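Side-chain contacts in endo-beta-N-acetylglucosaminidase F1 (Bacteroides thetaiotaomicron VPI-5482, PDB 6TCV), which probably hydrolyses the bond between the two core N-acetylglucosamines of high-mannose N-glycans, releasing the oligosaccharide: residues K153-R156 with N157-D160; L234-L237 with R238-G241; V272-Y275 with C276-N280; P444-Y447 with P448-L451. The protein carries 2 engineered substitutions. All blocks are in the same frame, centred on the assembly; numbering follows the deposited sequence. Where two conformers were deposited one is given.

Contact 1 of 4, residues K153-R156 with N157-D160; sequences KDMR and NAGD
M155 lays its terminal methyl against the side chain of A158, CE to CB at 3.8 Å. The thioether chain folds at chi2 (-66°) and chi3 (-70°), curling its end back alongside the turn. Methionine bends easily, and the small A158 gives its methyl an apolar neighbour. A158 N donates to M155 O at 3.1 Å, the bond that closes the turn. R156 faces back along the chain: its NE reaches D154 OD1 and its NH2 reaches D154 OD2, each at 3.0 Å, a side-on, two-nitrogen salt bridge. D154 meets the edge of the guanidinium, near its plane, with the carboxylate itself somewhat tilted. The backbone N of R156 also donates to D154 OD1, at 3.1 Å and from the opposite face, so this oxygen has two donors. With a leucine in place of R156, D154 would probably lose the mate of its charge and its carboxylate be freer to turn. Waters join D154 O to N157 N and R156 O to G159 N. An Asx turn at D154 thus overlaps a type I beta turn from M155 to A158, carrying the chain out of strand 147-154 at the protein surface.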
ATOM      1  N   LYS A 153       1.362  13.870   4.928  1.00 19.55           N
ATOM      2  CA  LYS A 153       2.358  13.299   5.824  1.00 18.70           C
ATOM      3  C   LYS A 153       3.739  13.878   5.547  1.00 21.82           C
ATOM      4  O   LYS A 153       4.127  14.022   4.385  1.00 23.25           O
ATOM      5  CB  LYS A 153       2.444  11.785   5.589  1.00 21.79           C
ATOM      6  CG  LYS A 153       1.069  11.121   5.537  1.00 25.79           C
ATOM      7  CD  LYS A 153       1.051   9.656   5.095  1.00 32.87           C
ATOM      8  CE  LYS A 153       2.246   8.847   5.500  1.00 48.46           C
ATOM      9  NZ  LYS A 153       2.145   7.531   4.767  1.00 58.19           N
ATOM     10  N   ASP A 154       4.441  14.297   6.582  1.00 20.10           N
ATOM     11  CA  ASP A 154       5.816  14.776   6.433  1.00 19.76           C
ATOM     12  C   ASP A 154       6.767  13.593   6.482  1.00 19.45           C
ATOM     13  O   ASP A 154       6.930  12.972   7.538  1.00 22.89           O
ATOM     14  CB  ASP A 154       6.096  15.831   7.492  1.00 21.69           C
ATOM     15  CG  ASP A 154       7.499  16.417   7.434  1.00 21.83           C
ATOM     16  OD1 ASP A 154       8.261  16.121   6.513  1.00 20.57           O
ATOM     17  OD2 ASP A 154       7.768  17.305   8.283  1.00 26.54           O
ATOM     18  N   MET A 155       7.448  13.312   5.363  1.00 18.10           N
ATOM     19  CA  MET A 155       8.347  12.191   5.275  1.00 17.68           C
ATOM     20  C   MET A 155       9.803  12.604   5.128  1.00 18.05           C
ATOM     21  O   MET A 155      10.656  11.785   4.752  1.00 18.11           O
ATOM     22  CB  MET A 155       7.948  11.238   4.139  1.00 21.24           C
ATOM     23  CG  MET A 155       6.530  10.670   4.222  1.00 25.92           C
ATOM     24  SD  MET A 155       6.355   9.595   5.624  1.00 33.40           S
ATOM     25  CE  MET A 155       7.284   8.097   5.361  1.00 40.72           C
ATOM     26  N   ARG A 156      10.119  13.846   5.438  1.00 17.47           N
ATOM     27  CA  ARG A 156      11.461  14.361   5.166  1.00 18.06           C
ATOM     28  C   ARG A 156      12.511  13.599   5.951  1.00 18.91           C
ATOM     29  O   ARG A 156      13.660  13.476   5.504  1.00 20.67           O
ATOM     30  CB  ARG A 156      11.527  15.842   5.467  1.00 19.21           C
ATOM     31  CG  ARG A 156      10.887  16.694   4.425  1.00 18.48           C
ATOM     32  CD  ARG A 156      10.908  18.102   4.800  1.00 20.72           C
ATOM     33  NE  ARG A 156      10.126  18.439   5.980  1.00 19.84           N
ATOM     34  CZ  ARG A 156      10.117  19.587   6.581  1.00 21.05           C
ATOM     35  NH1 ARG A 156      10.902  20.555   6.143  1.00 22.77           N
ATOM     36  NH2 ARG A 156       9.306  19.769   7.619  1.00 25.12           N
ATOM     37  N   ASN A 157      12.162  13.149   7.153  1.00 19.23           N
ATOM     38  CA  ASN A 157      13.092  12.397   8.000  1.00 19.91           C
ATOM     39  C   ASN A 157      13.037  10.877   7.826  1.00 20.43           C
ATOM     40  O   ASN A 157      13.598  10.180   8.688  1.00 25.67           O
ATOM     41  CB  ASN A 157      13.036  12.847   9.468  1.00 21.61           C
ATOM     42  CG  ASN A 157      13.419  14.320   9.623  1.00 26.80           C
ATOM     43  OD1 ASN A 157      14.282  14.788   8.904  1.00 22.74           O
ATOM     44  ND2 ASN A 157      12.910  14.985  10.643  1.00 34.04           N
ATOM     45  N   ALA A 158      12.117  10.365   7.049  1.00 18.26           N
ATOM     46  CA  ALA A 158      11.924   8.926   6.781  1.00 18.22           C
ATOM     47  C   ALA A 158      12.153   8.659   5.297  1.00 17.81           C
ATOM     48  O   ALA A 158      11.210   8.231   4.635  1.00 21.32           O
ATOM     49  CB  ALA A 158      10.569   8.458   7.249  1.00 20.44           C
ATOM     50  N   GLY A 159      13.232   9.162   4.737  1.00 20.15           N
ATOM     51  CA  GLY A 159      13.550   9.164   3.327  1.00 20.91           C
ATOM     52  C   GLY A 159      14.373   8.043   2.746  1.00 17.77           C
ATOM     53  O   GLY A 159      14.731   8.142   1.570  1.00 18.36           O
ATOM     54  N   ASP A 160      14.759   7.031   3.521  0.71 16.56           N
ATOM     55  CA  ASP A 160      15.773   6.123   3.018  0.71 13.93           C
ATOM     56  C   ASP A 160      15.283   5.277   1.848  0.71 14.13           C
ATOM     57  O   ASP A 160      16.114   4.809   1.063  0.71 17.21           O
ATOM     58  CB  ASP A 160      16.253   5.220   4.142  0.71 14.90           C
ATOM     59  CG  ASP A 160      17.110   5.899   5.171  0.71 18.93           C
ATOM     60  OD1 ASP A 160      17.383   7.115   5.113  0.71 22.70           O
ATOM     61  OD2 ASP A 160      17.566   5.190   6.063  0.71 19.41           O
TER
HETATM   62  O   HOH W   1       9.653  12.542   8.489  1.00 30.21           O
HETATM   63  O   HOH W   2      15.380  11.176   5.543  1.00 33.97           O

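Contact 2 of 4, residues L234-L237 with R238-G241; sequences LQPL and RRRG
R238 NH1 donates to Q235 OE1 at 2.9 Å, in the amide plane and on a lone pair, with the oxygen also at the edge of the guanidinium. The two side chains run side by side in the same direction, their flat ends turned 62° apart. Q235 bends at chi2 (-55°), bringing its carbonyl beside the arginine, where OE1 also lies 3.4 Å from R238 CD. R239 uses a face instead of an edge: its guanidinium lies over P236, with P236 CA 3.7 Å from R239 NH2. Proline fits the first turn of helix 235-238, where a backbone N-H is not needed by an earlier carbonyl. R240 packs its methylene CG 3.7 Å from P236 O. The backbone frame for these side chains is a very short helix, in which R239 N meets Q235 O at 2.9 Å, closed by a Schellman motif. There G241 N bonds to R238 O at 3.0 Å, and G241 is the C-prime residue. Its phi of 96° would drive any CB against the carbonyl oxygen of R240, a clash that glycine, lacking a CB, avoids. Farther out, D282 forms a salt bridge with R238 NE, and N230 OD1 and N280 O accept from Q235 NE2, fixing which way the amide is flipped. L237 and R238 also pack on V244 of strand 243-249, the strand to which this turn leads.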
ATOM      1  N   LEU A 234       9.198  -4.598  13.093  1.00 14.31           N
ATOM      2  CA  LEU A 234       8.516  -3.962  11.961  1.00 13.64           C
ATOM      3  C   LEU A 234       8.767  -2.459  11.921  1.00 15.46           C
ATOM      4  O   LEU A 234       9.135  -1.908  10.880  1.00 14.20           O
ATOM      5  CB  LEU A 234       6.994  -4.189  12.014  1.00 14.86           C
ATOM      6  CG  LEU A 234       6.585  -5.635  12.054  1.00 15.06           C
ATOM      7  CD1 LEU A 234       5.057  -5.709  12.140  1.00 15.18           C
ATOM      8  CD2 LEU A 234       7.043  -6.393  10.849  1.00 16.07           C
ATOM      9  N   GLN A 235       8.661  -1.782  13.044  1.00 15.52           N
ATOM     10  CA  GLN A 235       8.831  -0.329  13.064  1.00 14.21           C
ATOM     11  C   GLN A 235      10.211   0.127  12.612  1.00 13.93           C
ATOM     12  O   GLN A 235      10.302   1.246  12.055  1.00 15.63           O
ATOM     13  CB  GLN A 235       8.465   0.239  14.441  1.00 15.92           C
ATOM     14  CG  GLN A 235       6.997   0.008  14.832  1.00 16.84           C
ATOM     15  CD  GLN A 235       5.955   0.517  13.859  1.00 16.21           C
ATOM     16  OE1 GLN A 235       6.133   1.571  13.275  1.00 16.66           O
ATOM     17  NE2 GLN A 235       4.919  -0.265  13.599  1.00 16.53           N
ATOM     18  N   PRO A 236      11.310  -0.640  12.788  1.00 14.43           N
ATOM     19  CA  PRO A 236      12.602  -0.149  12.253  1.00 15.26           C
ATOM     20  C   PRO A 236      12.551   0.070  10.753  1.00 13.48           C
ATOM     21  O   PRO A 236      13.284   0.909  10.226  1.00 16.03           O
ATOM     22  CB  PRO A 236      13.602  -1.248  12.643  1.00 16.47           C
ATOM     23  CG  PRO A 236      12.969  -1.887  13.870  1.00 16.51           C
ATOM     24  CD  PRO A 236      11.480  -1.864  13.591  1.00 15.97           C
ATOM     25  N   LEU A 237      11.726  -0.677  10.037  1.00 13.08           N
ATOM     26  CA  LEU A 237      11.544  -0.450   8.615  1.00 13.23           C
ATOM     27  C   LEU A 237      10.785   0.835   8.342  1.00 14.49           C
ATOM     28  O   LEU A 237      11.143   1.614   7.450  1.00 13.48           O
ATOM     29  CB  LEU A 237      10.831  -1.604   7.972  1.00 13.52           C
ATOM     30  CG  LEU A 237      11.402  -3.001   8.185  1.00 13.38           C
ATOM     31  CD1 LEU A 237      10.539  -4.039   7.475  1.00 14.98           C
ATOM     32  CD2 LEU A 237      12.836  -2.999   7.683  1.00 13.93           C
ATOM     33  N   ARG A 238       9.728   1.077   9.118  1.00 13.26           N
ATOM     34  CA  ARG A 238       8.887   2.269   8.917  1.00 14.16           C
ATOM     35  C   ARG A 238       9.654   3.531   9.219  1.00 13.97           C
ATOM     36  O   ARG A 238       9.464   4.550   8.545  1.00 14.88           O
ATOM     37  CB  ARG A 238       7.617   2.173   9.767  1.00 13.37           C
ATOM     38  CG  ARG A 238       6.787   0.982   9.336  1.00 13.31           C
ATOM     39  CD  ARG A 238       5.419   0.946  10.039  1.00 13.82           C
ATOM     40  NE  ARG A 238       4.590   2.042   9.575  1.00 13.44           N
ATOM     41  CZ  ARG A 238       4.296   3.126  10.253  1.00 14.26           C
ATOM     42  NH1 ARG A 238       4.728   3.347  11.482  1.00 15.11           N
ATOM     43  NH2 ARG A 238       3.533   4.057   9.670  1.00 16.62           N
ATOM     44  N   ARG A 239      10.542   3.514  10.194  1.00 14.03           N
ATOM     45  CA  ARG A 239      11.377   4.671  10.512  1.00 14.87           C
ATOM     46  C   ARG A 239      12.230   5.087   9.326  1.00 15.60           C
ATOM     47  O   ARG A 239      12.662   6.253   9.272  1.00 17.01           O
ATOM     48  CB  ARG A 239      12.233   4.445  11.742  1.00 16.54           C
ATOM     49  CG  ARG A 239      11.488   4.329  12.998  1.00 20.31           C
ATOM     50  CD  ARG A 239      12.415   4.441  14.217  1.00 26.22           C
ATOM     51  NE  ARG A 239      13.454   3.419  14.355  1.00 27.03           N
ATOM     52  CZ  ARG A 239      13.311   2.279  15.032  1.00 26.13           C
ATOM     53  NH1 ARG A 239      12.171   2.025  15.661  1.00 28.26           N
ATOM     54  NH2 ARG A 239      14.324   1.427  15.135  1.00 27.95           N
ATOM     55  N   ARG A 240      12.587   4.136   8.459  1.00 14.76           N
ATOM     56  CA  ARG A 240      13.413   4.398   7.282  1.00 14.65           C
ATOM     57  C   ARG A 240      12.564   4.632   6.046  1.00 19.73           C
ATOM     58  O   ARG A 240      13.101   4.775   4.935  1.00 21.43           O
ATOM     59  CB  ARG A 240      14.390   3.252   7.018  1.00 16.82           C
ATOM     60  CG  ARG A 240      15.424   3.119   8.113  1.00 17.59           C
ATOM     61  CD  ARG A 240      16.310   1.905   7.889  1.00 20.40           C
ATOM     62  NE  ARG A 240      17.268   1.790   8.983  1.00 18.50           N
ATOM     63  CZ  ARG A 240      18.588   1.811   8.872  1.00 17.38           C
ATOM     64  NH1 ARG A 240      19.194   1.918   7.737  1.00 18.22           N
ATOM     65  NH2 ARG A 240      19.300   1.654   9.971  1.00 19.62           N
ATOM     66  N   GLY A 241      11.248   4.729   6.191  1.00 14.40           N
ATOM     67  CA  GLY A 241      10.404   5.117   5.084  1.00 13.71           C
ATOM     68  C   GLY A 241       9.782   3.970   4.342  1.00 13.53           C
ATOM     69  O   GLY A 241       9.065   4.208   3.362  1.00 16.10           O
TER

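Contact 3 of 4, residues V272-Y275 with C276-N280; sequences VAQY and CKAYN
The C-terminal end of helix 262-278, the helical arm of a beta-alpha-beta unit between strands 243-249 and 283-287, sets Y275 beside Y279, the first residue beyond it. The two side chains point the same way, and Y275 CD2 lies 3.7 Å from Y279 CE2. Their ring centroids are 5.8 Å apart with the planes at 45°, an oblique contact of ring carbons. Y279 CD2 also comes within 3.4 Å of Y275 O, the carbonyl that accepts from Y279 N at 3.0 Å. On a more exposed flank Q274, its CG anti to N (chi1 -171°), bends at chi2 to carry NE2 to the small A278, 3.5 Å from its CB. The buried V272 and C276 suit the inner flank: V272 packs on V284 and Y286 of strand 283-287, C276 on M320. Y275 packs on V217 of strand 214-218, and Y279 on L227 of helix 221-228. N280, with the positive phi that asparagine tolerates well, is the C-prime residue, its N bonding to K277 O at 3.2 Å. The helix thus ends in a Schellman motif before strand 283-287, consistent with the beta/alpha-barrel of family 18 glycoside hydrolases.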
ATOM      1  N   VAL A 272      -9.810  -5.005   9.404  1.00 12.42           N
ATOM      2  CA  VAL A 272      -8.489  -4.831   8.824  1.00 11.79           C
ATOM      3  C   VAL A 272      -7.941  -3.443   9.152  1.00 12.43           C
ATOM      4  O   VAL A 272      -6.767  -3.306   9.523  1.00 12.84           O
ATOM      5  CB  VAL A 272      -8.553  -5.085   7.317  1.00 13.16           C
ATOM      6  CG1 VAL A 272      -7.273  -4.621   6.599  1.00 14.34           C
ATOM      7  CG2 VAL A 272      -8.808  -6.550   7.025  1.00 14.55           C
ATOM      8  N   ALA A 273      -8.751  -2.391   9.011  1.00 12.60           N
ATOM      9  CA  ALA A 273      -8.292  -1.061   9.339  1.00 13.13           C
ATOM     10  C   ALA A 273      -7.900  -0.985  10.795  1.00 13.24           C
ATOM     11  O   ALA A 273      -6.955  -0.273  11.156  1.00 13.89           O
ATOM     12  CB  ALA A 273      -9.369  -0.033   8.981  1.00 14.45           C
ATOM     13  N   GLN A 274      -8.662  -1.647  11.689  1.00 13.18           N
ATOM     14  CA  GLN A 274      -8.331  -1.617  13.111  1.00 13.07           C
ATOM     15  C   GLN A 274      -6.979  -2.261  13.351  1.00 12.46           C
ATOM     16  O   GLN A 274      -6.193  -1.749  14.159  1.00 12.77           O
ATOM     17  CB  GLN A 274      -9.440  -2.351  13.879  1.00 14.90           C
ATOM     18  CG  GLN A 274      -9.302  -2.199  15.380  1.00 16.73           C
ATOM     19  CD  GLN A 274      -8.346  -3.141  16.018  1.00 14.77           C
ATOM     20  OE1 GLN A 274      -8.231  -4.280  15.606  1.00 17.35           O
ATOM     21  NE2 GLN A 274      -7.661  -2.670  17.072  1.00 16.99           N
ATOM     22  N   TYR A 275      -6.697  -3.369  12.681  1.00 12.68           N
ATOM     23  CA  TYR A 275      -5.360  -3.980  12.797  1.00 13.24           C
ATOM     24  C   TYR A 275      -4.275  -2.998  12.358  1.00 13.76           C
ATOM     25  O   TYR A 275      -3.232  -2.869  13.004  1.00 13.75           O
ATOM     26  CB  TYR A 275      -5.249  -5.273  11.949  1.00 14.21           C
ATOM     27  CG  TYR A 275      -5.588  -6.530  12.687  1.00 14.93           C
ATOM     28  CD1 TYR A 275      -6.890  -6.859  12.950  1.00 14.31           C
ATOM     29  CD2 TYR A 275      -4.575  -7.410  13.080  1.00 16.00           C
ATOM     30  CE1 TYR A 275      -7.208  -8.020  13.655  1.00 16.46           C
ATOM     31  CE2 TYR A 275      -4.869  -8.546  13.755  1.00 17.77           C
ATOM     32  CZ  TYR A 275      -6.174  -8.844  14.022  1.00 17.49           C
ATOM     33  OH  TYR A 275      -6.514 -10.014  14.717  1.00 22.34           O
ATOM     34  N   CYS A 276      -4.497  -2.296  11.246  1.00 13.20           N
ATOM     35  CA  CYS A 276      -3.468  -1.395  10.729  1.00 13.51           C
ATOM     36  C   CYS A 276      -3.273  -0.221  11.647  1.00 13.96           C
ATOM     37  O   CYS A 276      -2.148   0.311  11.736  1.00 15.51           O
ATOM     38  CB  CYS A 276      -3.841  -0.963   9.290  1.00 14.08           C
ATOM     39  SG  CYS A 276      -3.696  -2.278   8.071  1.00 13.98           S
ATOM     40  N   LYS A 277      -4.310   0.230  12.325  1.00 13.80           N
ATOM     41  CA  LYS A 277      -4.178   1.294  13.298  1.00 15.24           C
ATOM     42  C   LYS A 277      -3.476   0.786  14.561  1.00 16.21           C
ATOM     43  O   LYS A 277      -2.511   1.388  15.053  1.00 16.50           O
ATOM     44  CB  LYS A 277      -5.572   1.842  13.645  1.00 16.37           C
ATOM     45  CG  LYS A 277      -5.528   3.012  14.616  1.00 21.08           C
ATOM     46  CD  LYS A 277      -6.935   3.459  14.950  1.00 24.14           C
ATOM     47  CE  LYS A 277      -7.011   4.220  16.255  1.00 42.48           C
ATOM     48  NZ  LYS A 277      -6.494   5.575  16.012  1.00 45.09           N
ATOM     49  N   ALA A 278      -3.928  -0.325  15.113  1.00 14.74           N
ATOM     50  CA  ALA A 278      -3.400  -0.804  16.398  1.00 15.98           C
ATOM     51  C   ALA A 278      -1.933  -1.141  16.310  1.00 15.39           C
ATOM     52  O   ALA A 278      -1.191  -0.925  17.276  1.00 17.34           O
ATOM     53  CB  ALA A 278      -4.215  -2.030  16.858  1.00 17.16           C
ATOM     54  N   TYR A 279      -1.498  -1.699  15.196  1.00 14.67           N
ATOM     55  CA  TYR A 279      -0.118  -2.141  15.037  1.00 13.53           C
ATOM     56  C   TYR A 279       0.721  -1.147  14.237  1.00 14.22           C
ATOM     57  O   TYR A 279       1.888  -1.427  13.940  1.00 15.79           O
ATOM     58  CB  TYR A 279      -0.019  -3.539  14.469  1.00 15.36           C
ATOM     59  CG  TYR A 279      -0.670  -4.591  15.357  1.00 15.12           C
ATOM     60  CD1 TYR A 279      -0.097  -4.913  16.598  1.00 15.68           C
ATOM     61  CD2 TYR A 279      -1.848  -5.230  15.023  1.00 16.73           C
ATOM     62  CE1 TYR A 279      -0.646  -5.890  17.417  1.00 16.89           C
ATOM     63  CE2 TYR A 279      -2.417  -6.223  15.880  1.00 17.28           C
ATOM     64  CZ  TYR A 279      -1.810  -6.512  17.053  1.00 17.61           C
ATOM     65  OH  TYR A 279      -2.370  -7.483  17.858  1.00 20.97           O
ATOM     66  N   ASN A 280       0.157   0.015  13.925  0.65 15.04           N
ATOM     67  CA  ASN A 280       0.886   1.098  13.249  0.65 15.40           C
ATOM     68  C   ASN A 280       1.518   0.578  11.952  0.65 16.27           C
ATOM     69  O   ASN A 280       2.751   0.597  11.765  0.65 14.42           O
ATOM     70  CB  ASN A 280       1.882   1.761  14.207  0.65 15.59           C
ATOM     71  CG  ASN A 280       2.352   3.140  13.760  0.65 18.57           C
ATOM     72  OD1 ASN A 280       1.786   3.799  12.883  0.65 18.83           O
ATOM     73  ND2 ASN A 280       3.405   3.615  14.443  0.65 20.13           N
TER

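Contact 4 of 4, residues P444-Y447 with P448-L451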
ATOM      1  N   PRO A 444      21.357  -7.884  13.585  0.59 17.93           N
ATOM      2  CA  PRO A 444      21.913  -8.022  12.229  0.59 18.93           C
ATOM      3  C   PRO A 444      23.103  -8.973  12.225  0.59 17.05           C
ATOM      4  O   PRO A 444      24.057  -8.790  12.993  0.59 23.70           O
ATOM      5  CB  PRO A 444      22.382  -6.597  11.893  0.59 20.93           C
ATOM      6  CG  PRO A 444      21.863  -5.736  12.958  0.59 18.32           C
ATOM      7  CD  PRO A 444      21.524  -6.537  14.142  0.59 17.28           C
ATOM      8  N   TYR A 445      23.048  -9.985  11.381  1.00 16.77           N
ATOM      9  CA  TYR A 445      24.116 -10.965  11.209  1.00 18.12           C
ATOM     10  C   TYR A 445      24.888 -10.722   9.924  1.00 17.24           C
ATOM     11  O   TYR A 445      24.362 -10.180   8.954  1.00 17.02           O
ATOM     12  CB  TYR A 445      23.576 -12.379  11.210  1.00 17.57           C
ATOM     13  CG  TYR A 445      23.049 -12.808  12.549  1.00 18.59           C
ATOM     14  CD1 TYR A 445      23.913 -13.212  13.565  1.00 20.80           C
ATOM     15  CD2 TYR A 445      21.703 -12.765  12.841  1.00 18.88           C
ATOM     16  CE1 TYR A 445      23.413 -13.609  14.812  1.00 23.71           C
ATOM     17  CE2 TYR A 445      21.214 -13.183  14.053  1.00 18.25           C
ATOM     18  CZ  TYR A 445      22.058 -13.549  15.041  1.00 19.32           C
ATOM     19  OH  TYR A 445      21.565 -13.944  16.278  1.00 22.47           O
ATOM     20  N   LYS A 446      26.138 -11.205   9.909  1.00 18.99           N
ATOM     21  CA  LYS A 446      27.002 -10.970   8.756  1.00 20.27           C
ATOM     22  C   LYS A 446      26.656 -11.957   7.642  1.00 18.20           C
ATOM     23  O   LYS A 446      26.595 -13.168   7.857  1.00 18.90           O
ATOM     24  CB  LYS A 446      28.453 -11.216   9.160  1.00 21.03           C
ATOM     25  CG  LYS A 446      29.430 -10.763   8.100  1.00 23.77           C
ATOM     26  CD  LYS A 446      30.901 -10.929   8.599  1.00 28.49           C
ATOM     27  CE  LYS A 446      31.910 -10.724   7.494  1.00 35.78           C
ATOM     28  NZ  LYS A 446      33.119 -10.001   8.094  1.00 32.67           N
ATOM     29  N   TYR A 447      26.389 -11.407   6.442  1.00 17.94           N
ATOM     30  CA  TYR A 447      26.153 -12.196   5.236  1.00 16.74           C
ATOM     31  C   TYR A 447      27.427 -12.280   4.431  1.00 20.98           C
ATOM     32  O   TYR A 447      28.005 -11.224   4.135  1.00 22.56           O
ATOM     33  CB  TYR A 447      25.024 -11.575   4.395  1.00 16.86           C
ATOM     34  CG  TYR A 447      24.755 -12.430   3.183  1.00 17.17           C
ATOM     35  CD1 TYR A 447      23.851 -13.455   3.241  1.00 16.41           C
ATOM     36  CD2 TYR A 447      25.466 -12.230   2.005  1.00 18.52           C
ATOM     37  CE1 TYR A 447      23.685 -14.331   2.154  1.00 17.30           C
ATOM     38  CE2 TYR A 447      25.286 -13.090   0.930  1.00 17.75           C
ATOM     39  CZ  TYR A 447      24.384 -14.110   1.017  1.00 17.89           C
ATOM     40  OH  TYR A 447      24.236 -14.972  -0.067  1.00 20.15           O
ATOM     41  N   PRO A 448      27.888 -13.475   4.003  1.00 21.05           N
ATOM     42  CA  PRO A 448      27.225 -14.767   4.195  1.00 22.02           C
ATOM     43  C   PRO A 448      27.730 -15.586   5.368  1.00 23.78           C
ATOM     44  O   PRO A 448      27.218 -16.701   5.620  1.00 23.20           O
ATOM     45  CB  PRO A 448      27.623 -15.530   2.919  1.00 24.10           C
ATOM     46  CG  PRO A 448      29.040 -15.061   2.627  1.00 22.78           C
ATOM     47  CD  PRO A 448      29.034 -13.565   3.082  1.00 23.98           C
ATOM     48  N   ASP A 449      28.705 -15.052   6.086  1.00 22.17           N
ATOM     49  CA  ASP A 449      29.469 -15.859   7.045  1.00 23.35           C
ATOM     50  C   ASP A 449      28.592 -16.528   8.102  1.00 26.71           C
ATOM     51  O   ASP A 449      28.879 -17.662   8.523  1.00 28.08           O
ATOM     52  CB  ASP A 449      30.487 -14.955   7.757  1.00 24.33           C
ATOM     53  CG  ASP A 449      31.456 -14.296   6.813  1.00 29.35           C
ATOM     54  OD1 ASP A 449      31.022 -13.647   5.864  1.00 29.64           O
ATOM     55  OD2 ASP A 449      32.677 -14.311   7.078  1.00 36.14           O
ATOM     56  N   ASP A 450      27.553 -15.829   8.588  1.00 23.60           N
ATOM     57  CA  ASP A 450      26.711 -16.280   9.709  1.00 23.63           C
ATOM     58  C   ASP A 450      25.491 -17.112   9.306  1.00 24.01           C
ATOM     59  O   ASP A 450      24.684 -17.458  10.178  1.00 23.76           O
ATOM     60  CB  ASP A 450      26.255 -15.081  10.556  1.00 24.35           C
ATOM     61  CG  ASP A 450      27.370 -14.403  11.308  1.00 26.82           C
ATOM     62  OD1 ASP A 450      28.443 -15.004  11.499  1.00 30.30           O
ATOM     63  OD2 ASP A 450      27.170 -13.254  11.759  1.00 23.38           O
ATOM     64  N   LEU A 451      25.327 -17.441   8.034  1.00 24.56           N
ATOM     65  CA  LEU A 451      24.202 -18.235   7.589  1.00 24.51           C
ATOM     66  C   LEU A 451      24.046 -19.620   8.212  1.00 31.17           C
ATOM     67  O   LEU A 451      22.891 -20.019   8.428  1.00 32.25           O
ATOM     68  CB  LEU A 451      24.276 -18.388   6.060  1.00 26.71           C
ATOM     69  CG  LEU A 451      23.882 -17.206   5.182  1.00 27.56           C
ATOM     70  CD1 LEU A 451      24.306 -17.479   3.764  1.00 34.20           C
ATOM     71  CD2 LEU A 451      22.386 -17.007   5.251  1.00 32.30           C
TER
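On strand 445-446, which pairs antiparallel with strand 435-436, K446 O accepts from D450 N at 2.9 Å as the chain doubles back through a cis peptide between Y447 and P448, then a type I beta turn from P448 to L451. D450 adds a second link: its OD2 accepts from K446 N at 2.9 Å, from above the carboxylate plane. The same oxygen sits at the edge of the Y445 ring, 3.7 Å from CD1, the two planes 83° apart. P448 CB stands over the centre of the Y447 ring, 3.9 Å from its centroid, a CH-pi contact of the kind that steadies a cis aromatic-proline bond. Chi1 of Y447 (-178°) swings the ring over the proline; L451 CD1 touches Y447 CE1 at 3.6 Å, and the ring of Y411 also meets it. If Y447 were an alanine, P448 would probably be left without its ring face, L451 without this apolar neighbour and the cis peptide with less support. K446 CE lies 3.5 Å from D449 OD1, but K446 NZ stays 4.5 Å from D449 OD2. That attraction is probably weak in solvent, so within these segments the defined links are the two K446-D450 bonds and the aromatic-proline contact.

How the contacts relate
Contacts 1 and 4 lie at the surface, whereas contacts 2 and 3 are partly buried: the leucines of contact 2 and V272 and C276 of contact 3 are buried in the beta/alpha part of the fold. Contacts 2 and 3 both end helices with Schellman motifs, one closed by glycine and the other by asparagine, and they meet where Q235 and R238 reach N280. Contact 1 meets contact 2 by packing alone, D160 CB to R240 O at 3.3 Å. Contact 4 touches none of the others; its nearest atoms are about 8 Å from contact 2. The surface turns of contacts 1 and 4 each use an aspartate carboxylate bonded to a backbone N-H.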